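Local coordinates for protein shikimate dehydrogenase (Thermotoga maritima, PDB 3U62) that probably catalyses the reversible NADPH-linked reduction of 3-dehydroshikimate to shikimate, a step on the pathway to chorismate and the aromatic amino acids, at residues A[134-139]-A[151-156]; A[169-174]-A[193-198]. All coordinates share one frame; numbering follows the deposited sequence.

Interaction 1: residues A[134-139]-A[151-156]; sequences DIWVVN and PVKIFS. With SO4 (sulfate ion), chain E.
In the Rossmann-type NADP-binding domain, strands 135-139 and 153-156 form a parallel pair at one edge of the sheet, joined through helix 142-146 as a beta-alpha-beta unit, with Trp136 beside Lys153, Val137 beside Ile154 and Val138 beside Phe155. Four backbone bonds zip them: Lys153 N to Ile135 O, Val137 N to Lys153 O (2.7 Å), Phe155 N to Val137 O (2.7 Å) and Asn139 N to Phe155 O. On the face carrying Trp136 and Phe155, the phenyl edge turns toward the indole face in a T-shaped pair, planes at 77°, with Phe155 CE1 3.7 Å from Trp136 CB. The aliphatic chain of Lys153 runs alongside the indole, pointing the same way, its CB 3.9 Å from Trp136 CD1. Val152 points toward the partner strand and meets two neighbours: CG1 touches Ile135 CG2 and CG2 touches Val137 CG2, both at 3.8 Å. Ile124 of helix 118-129 packs on Val137 and Val152, while Val163 of helix 160-165 packs on Val138 and Phe155. Asn139, predicted to bind NADP(+), lies next to the glycine-rich loop, its side chain on Ala116. With CG between the backbone N and the carbonyl carbon (chi1 83°), Asn139 turns its amide to a sulfate, probably from the crystallisation liquor and also bound by Ala116 N, Arg140 N and Thr141 OG1; Asn139 ND2 donates to sulfate O2 at 2.9 Å, N-H...O angle 152°.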
loop_
_atom_site.group_PDB
_atom_site.type_symbol
_atom_site.label_atom_id
_atom_site.label_comp_id
_atom_site.label_asym_id
_atom_site.label_seq_id
_atom_site.Cartn_x
_atom_site.Cartn_y
_atom_site.Cartn_z
ATOM N N ASP A 134 18.582 3.785 7.569
ATOM C CA ASP A 134 18.127 3.820 8.954
ATOM C C ASP A 134 16.603 3.769 9.023
ATOM O O ASP A 134 15.930 4.803 8.956
ATOM C CB ASP A 134 18.666 5.077 9.645
ATOM C CG ASP A 134 18.872 4.891 11.139
ATOM O OD1 ASP A 134 18.548 3.808 11.674
ATOM O OD2 ASP A 134 19.364 5.840 11.785
ATOM N N ILE A 135 16.069 2.556 9.147
ATOM C CA ILE A 135 14.624 2.338 9.164
ATOM C C ILE A 135 14.185 1.738 10.497
ATOM O O ILE A 135 14.692 0.695 10.921
ATOM C CB ILE A 135 14.156 1.440 7.985
ATOM C CG1 ILE A 135 14.607 2.032 6.644
ATOM C CG2 ILE A 135 12.632 1.268 8.004
ATOM C CD1 ILE A 135 14.602 1.050 5.482
ATOM N N TRP A 136 13.244 2.416 11.149
ATOM C CA TRP A 136 12.707 1.981 12.431
ATOM C C TRP A 136 11.239 1.619 12.282
ATOM O O TRP A 136 10.404 2.475 11.979
ATOM C CB TRP A 136 12.859 3.079 13.489
ATOM C CG TRP A 136 14.261 3.592 13.682
ATOM C CD1 TRP A 136 15.428 2.938 13.393
ATOM C CD2 TRP A 136 14.641 4.855 14.243
ATOM N NE1 TRP A 136 16.506 3.723 13.719
ATOM C CE2 TRP A 136 16.053 4.904 14.246
ATOM C CE3 TRP A 136 13.924 5.955 14.737
ATOM C CZ2 TRP A 136 16.765 6.008 14.727
ATOM C CZ3 TRP A 136 14.632 7.054 15.214
ATOM C CH2 TRP A 136 16.039 7.070 15.206
ATOM N N VAL A 137 10.932 0.345 12.488
ATOM C CA VAL A 137 9.559 -0.136 12.426
ATOM C C VAL A 137 8.922 -0.043 13.809
ATOM O O VAL A 137 9.508 -0.472 14.804
ATOM C CB VAL A 137 9.487 -1.588 11.887
ATOM C CG1 VAL A 137 8.067 -2.141 11.974
ATOM C CG2 VAL A 137 9.990 -1.650 10.454
ATOM N N VAL A 138 7.729 0.541 13.860
ATOM C CA VAL A 138 6.941 0.607 15.083
ATOM C C VAL A 138 5.622 -0.105 14.811
ATOM O O VAL A 138 4.824 0.355 13.991
ATOM C CB VAL A 138 6.685 2.070 15.521
ATOM C CG1 VAL A 138 5.866 2.119 16.799
ATOM C CG2 VAL A 138 8.000 2.807 15.713
ATOM N N ASN A 139 5.399 -1.233 15.477
ATOM C CA ASN A 139 4.199 -2.025 15.211
ATOM C C ASN A 139 3.489 -2.555 16.460
ATOM O O ASN A 139 3.960 -2.372 17.586
ATOM C CB ASN A 139 4.499 -3.152 14.211
ATOM C CG ASN A 139 5.099 -4.380 14.868
ATOM O OD1 ASN A 139 6.099 -4.300 15.584
ATOM N ND2 ASN A 139 4.488 -5.534 14.621
ATOM N N PRO A 151 16.535 -5.480 7.293
ATOM C CA PRO A 151 17.495 -4.872 8.219
ATOM C C PRO A 151 16.938 -3.594 8.854
ATOM O O PRO A 151 17.347 -2.481 8.507
ATOM C CB PRO A 151 18.706 -4.576 7.328
ATOM C CG PRO A 151 18.141 -4.403 5.967
ATOM C CD PRO A 151 16.935 -5.294 5.884
ATOM N N VAL A 152 16.002 -3.779 9.780
ATOM C CA VAL A 152 15.325 -2.678 10.455
ATOM C C VAL A 152 15.446 -2.836 11.969
ATOM O O VAL A 152 15.768 -3.920 12.462
ATOM C CB VAL A 152 13.818 -2.606 10.060
ATOM C CG1 VAL A 152 13.654 -2.319 8.570
ATOM C CG2 VAL A 152 13.079 -3.892 10.449
ATOM N N LYS A 153 15.200 -1.753 12.701
ATOM C CA LYS A 153 15.008 -1.840 14.144
ATOM C C LYS A 153 13.510 -1.890 14.413
ATOM O O LYS A 153 12.725 -1.286 13.676
ATOM C CB LYS A 153 15.659 -0.656 14.860
ATOM C CG LYS A 153 17.178 -0.655 14.771
ATOM C CD LYS A 153 17.793 0.457 15.595
ATOM C CE LYS A 153 19.315 0.414 15.521
ATOM N NZ LYS A 153 19.950 1.436 16.399
ATOM N N ILE A 154 13.114 -2.618 15.452
ATOM C CA ILE A 154 11.694 -2.830 15.735
ATOM C C ILE A 154 11.322 -2.350 17.140
ATOM O O ILE A 154 11.980 -2.694 18.124
ATOM C CB ILE A 154 11.278 -4.314 15.516
ATOM C CG1 ILE A 154 11.628 -4.764 14.090
ATOM C CG2 ILE A 154 9.772 -4.498 15.759
ATOM C CD1 ILE A 154 11.681 -6.272 13.894
ATOM N N PHE A 155 10.261 -1.546 17.204
ATOM C CA PHE A 155 9.776 -0.953 18.447
ATOM C C PHE A 155 8.275 -1.191 18.593
ATOM O O PHE A 155 7.583 -1.445 17.604
ATOM C CB PHE A 155 10.061 0.554 18.461
ATOM C CG PHE A 155 11.511 0.903 18.269
ATOM C CD1 PHE A 155 11.995 1.253 17.012
ATOM C CD2 PHE A 155 12.393 0.883 19.346
ATOM C CE1 PHE A 155 13.337 1.575 16.828
ATOM C CE2 PHE A 155 13.737 1.203 19.173
ATOM C CZ PHE A 155 14.210 1.551 17.911
ATOM N N SER A 156 7.778 -1.116 19.824
ATOM C CA SER A 156 6.343 -1.232 20.086
ATOM C C SER A 156 5.663 0.134 19.979
ATOM O O SER A 156 6.331 1.170 20.027
ATOM C CB SER A 156 6.092 -1.875 21.451
ATOM O OG SER A 156 6.897 -1.278 22.456
HETATM S S SO4 E . 0.890 -4.272 13.056
HETATM O O1 SO4 E . -0.504 -4.663 13.252
HETATM O O2 SO4 E . 1.765 -5.254 13.696
HETATM O O3 SO4 E . 1.117 -2.962 13.658
HETATM O O4 SO4 E . 1.184 -4.206 11.626
HETATM O O HOH W 1 17.685 0.075 9.529
#

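Interaction 2: residues A[169-174]-A[193-198]; sequences SLFNTT and LSLVYD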
loop_
_atom_site.group_PDB
_atom_site.type_symbol
_atom_site.label_atom_id
_atom_site.label_comp_id
_atom_site.label_asym_id
_atom_site.label_seq_id
_atom_site.Cartn_x
_atom_site.Cartn_y
_atom_site.Cartn_z
ATOM N N SER A 169 11.559 11.226 8.796
ATOM C CA SER A 169 10.422 10.809 7.972
ATOM C C SER A 169 9.538 9.809 8.707
ATOM O O SER A 169 10.032 8.962 9.455
ATOM C CB SER A 169 10.898 10.206 6.649
ATOM O OG SER A 169 11.651 11.146 5.899
ATOM N N LEU A 170 8.230 9.917 8.483
ATOM C CA LEU A 170 7.252 9.017 9.088
ATOM C C LEU A 170 6.293 8.457 8.039
ATOM O O LEU A 170 5.702 9.207 7.259
ATOM C CB LEU A 170 6.465 9.740 10.190
ATOM C CG LEU A 170 5.297 9.010 10.866
ATOM C CD1 LEU A 170 5.785 7.834 11.700
ATOM C CD2 LEU A 170 4.491 9.967 11.722
ATOM N N PHE A 171 6.152 7.133 8.034
ATOM C CA PHE A 171 5.211 6.432 7.167
ATOM C C PHE A 171 4.185 5.696 8.020
ATOM O O PHE A 171 4.558 4.850 8.840
ATOM C CB PHE A 171 5.937 5.398 6.294
ATOM C CG PHE A 171 6.758 5.986 5.175
ATOM C CD1 PHE A 171 7.964 6.629 5.438
ATOM C CD2 PHE A 171 6.345 5.857 3.853
ATOM C CE1 PHE A 171 8.732 7.163 4.404
ATOM C CE2 PHE A 171 7.108 6.388 2.811
ATOM C CZ PHE A 171 8.303 7.041 3.089
ATOM N N ASN A 172 2.903 6.011 7.844
ATOM C CA ASN A 172 1.856 5.143 8.371
ATOM C C ASN A 172 1.447 4.138 7.309
ATOM O O ASN A 172 1.062 4.522 6.201
ATOM C CB ASN A 172 0.621 5.915 8.840
ATOM C CG ASN A 172 -0.537 4.987 9.197
ATOM O OD1 ASN A 172 -1.625 5.075 8.627
ATOM N ND2 ASN A 172 -0.296 4.070 10.132
ATOM N N THR A 173 1.530 2.854 7.648
ATOM C CA THR A 173 1.142 1.788 6.722
ATOM C C THR A 173 -0.027 0.958 7.262
ATOM O O THR A 173 -0.467 -0.004 6.624
ATOM C CB THR A 173 2.325 0.856 6.364
ATOM O OG1 THR A 173 2.619 -0.000 7.477
ATOM C CG2 THR A 173 3.570 1.661 5.996
ATOM N N THR A 174 -0.525 1.340 8.437
ATOM C CA THR A 174 -1.635 0.644 9.087
ATOM C C THR A 174 -2.979 1.211 8.640
ATOM O O THR A 174 -3.036 2.185 7.881
ATOM C CB THR A 174 -1.559 0.750 10.631
ATOM O OG1 THR A 174 -1.851 2.096 11.037
ATOM C CG2 THR A 174 -0.184 0.352 11.148
ATOM N N LEU A 193 9.670 16.778 11.447
ATOM C CA LEU A 193 9.763 15.814 10.356
ATOM C C LEU A 193 9.782 16.563 9.028
ATOM O O LEU A 193 9.173 17.631 8.899
ATOM C CB LEU A 193 8.586 14.836 10.380
ATOM C CG LEU A 193 8.444 13.862 11.555
ATOM C CD1 LEU A 193 7.076 13.206 11.523
ATOM C CD2 LEU A 193 9.543 12.804 11.561
ATOM N N SER A 194 10.482 16.004 8.047
ATOM C CA SER A 194 10.481 16.560 6.697
ATOM C C SER A 194 9.474 15.851 5.792
ATOM O O SER A 194 9.082 16.388 4.753
ATOM C CB SER A 194 11.884 16.511 6.084
ATOM O OG SER A 194 12.368 15.172 6.012
ATOM N N LEU A 195 9.061 14.650 6.191
ATOM C CA LEU A 195 8.073 13.879 5.442
ATOM C C LEU A 195 7.093 13.153 6.356
ATOM O O LEU A 195 7.496 12.433 7.271
ATOM C CB LEU A 195 8.762 12.872 4.507
ATOM C CG LEU A 195 7.899 11.835 3.766
ATOM C CD1 LEU A 195 7.006 12.481 2.712
ATOM C CD2 LEU A 195 8.774 10.763 3.138
ATOM N N VAL A 196 5.804 13.368 6.104
ATOM C CA VAL A 196 4.745 12.555 6.693
ATOM C C VAL A 196 4.001 11.878 5.545
ATOM O O VAL A 196 3.432 12.544 4.674
ATOM C CB VAL A 196 3.779 13.390 7.573
ATOM C CG1 VAL A 196 2.545 12.574 7.959
ATOM C CG2 VAL A 196 4.494 13.894 8.823
ATOM N N TYR A 197 4.029 10.550 5.551
ATOM C CA TYR A 197 3.479 9.746 4.473
ATOM C C TYR A 197 2.443 8.795 5.054
ATOM O O TYR A 197 2.721 8.075 6.014
ATOM C CB TYR A 197 4.614 8.967 3.799
ATOM C CG TYR A 197 4.286 8.307 2.472
ATOM C CD1 TYR A 197 4.843 8.781 1.283
ATOM C CD2 TYR A 197 3.455 7.188 2.408
ATOM C CE1 TYR A 197 4.563 8.170 0.062
ATOM C CE2 TYR A 197 3.167 6.572 1.194
ATOM C CZ TYR A 197 3.725 7.067 0.027
ATOM O OH TYR A 197 3.440 6.459 -1.173
ATOM N N ASP A 198 1.247 8.805 4.479
ATOM C CA ASP A 198 0.177 7.922 4.922
ATOM C C ASP A 198 -0.320 7.120 3.729
ATOM O O ASP A 198 -0.668 7.692 2.695
ATOM C CB ASP A 198 -0.965 8.742 5.536
ATOM C CG ASP A 198 -1.823 7.935 6.500
ATOM O OD1 ASP A 198 -2.024 6.722 6.274
ATOM O OD2 ASP A 198 -2.310 8.524 7.490
HETATM O O HOH W 2 12.177 13.136 4.192
#
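Phe171 lays its ring over that of Tyr197 in an offset stack, centroids 4.7 Å apart and planes 26° from parallel. The overlap lies near the ring rims: Phe171 CE2 comes within 3.4 Å of Tyr197 CG, while Tyr197 CB sits over the phenyl face as a CH-pi contact, 3.8 Å from the Phe171 ring centroid. Different first torsions bring the rings together from paired positions: Phe171 holds CG beside its backbone N (chi1 -73°), whereas Tyr197 swings CG opposite its own N (chi1 -167°). Leu195 CD2 approaches obliquely, 3.8 Å from Phe171 CZ, adding a second contact from the same strand. Replacing Phe171 with alanine would probably strip the Tyr197 ring of its stacking partner and open a gap beside Leu195. The Tyr197 hydroxyl is bonded to Ser101. Beneath the rings, parallel strands 169-172 and 195-198 are linked by Leu170 N to Leu195 O, Tyr197 N to Leu170 O (2.7 Å) and Asn172 N to Tyr197 O. On the other face, Leu193 CD1 touches Leu170 CB at 3.8 Å. At the start of the strands, a water bridges Ser169 OG and Ser194 OG, at 2.7 Å from each; Ser169 OG is also hydrogen-bonded to Lys108 O, and Ser194 OG to Lys168 O. This buried pair belongs to the Rossmann-type sheet: strand 111-114 flanks 169-172, helix 118-129 packs on Phe171 through Val123 and Leu127, and helix 205-213 covers Leu170 and Val196 from the other face.

In the fold
From the N terminus, the chain first builds the mixed-sheet substrate-binding domain, then enters the parallel sheet at strand 111-114 and helix 118-129. Interaction 1 closes an 11-residue connection containing helix 142-146; after helix 160-165, interaction 2 closes an 18-residue connection containing helix 187-190. The two loops follow one another in series, neither nesting nor crossing. Strand 111-114 lies between the two pairs, next to 135-139 and to 169-172; 153-156 forms one edge of the sheet, and 217-219, beyond 195-198, forms the other. Contact centres are 13 Å apart, nearest atoms about 6 Å. Helix 118-129 packs against both, tying the two halves of the dinucleotide-binding domain together.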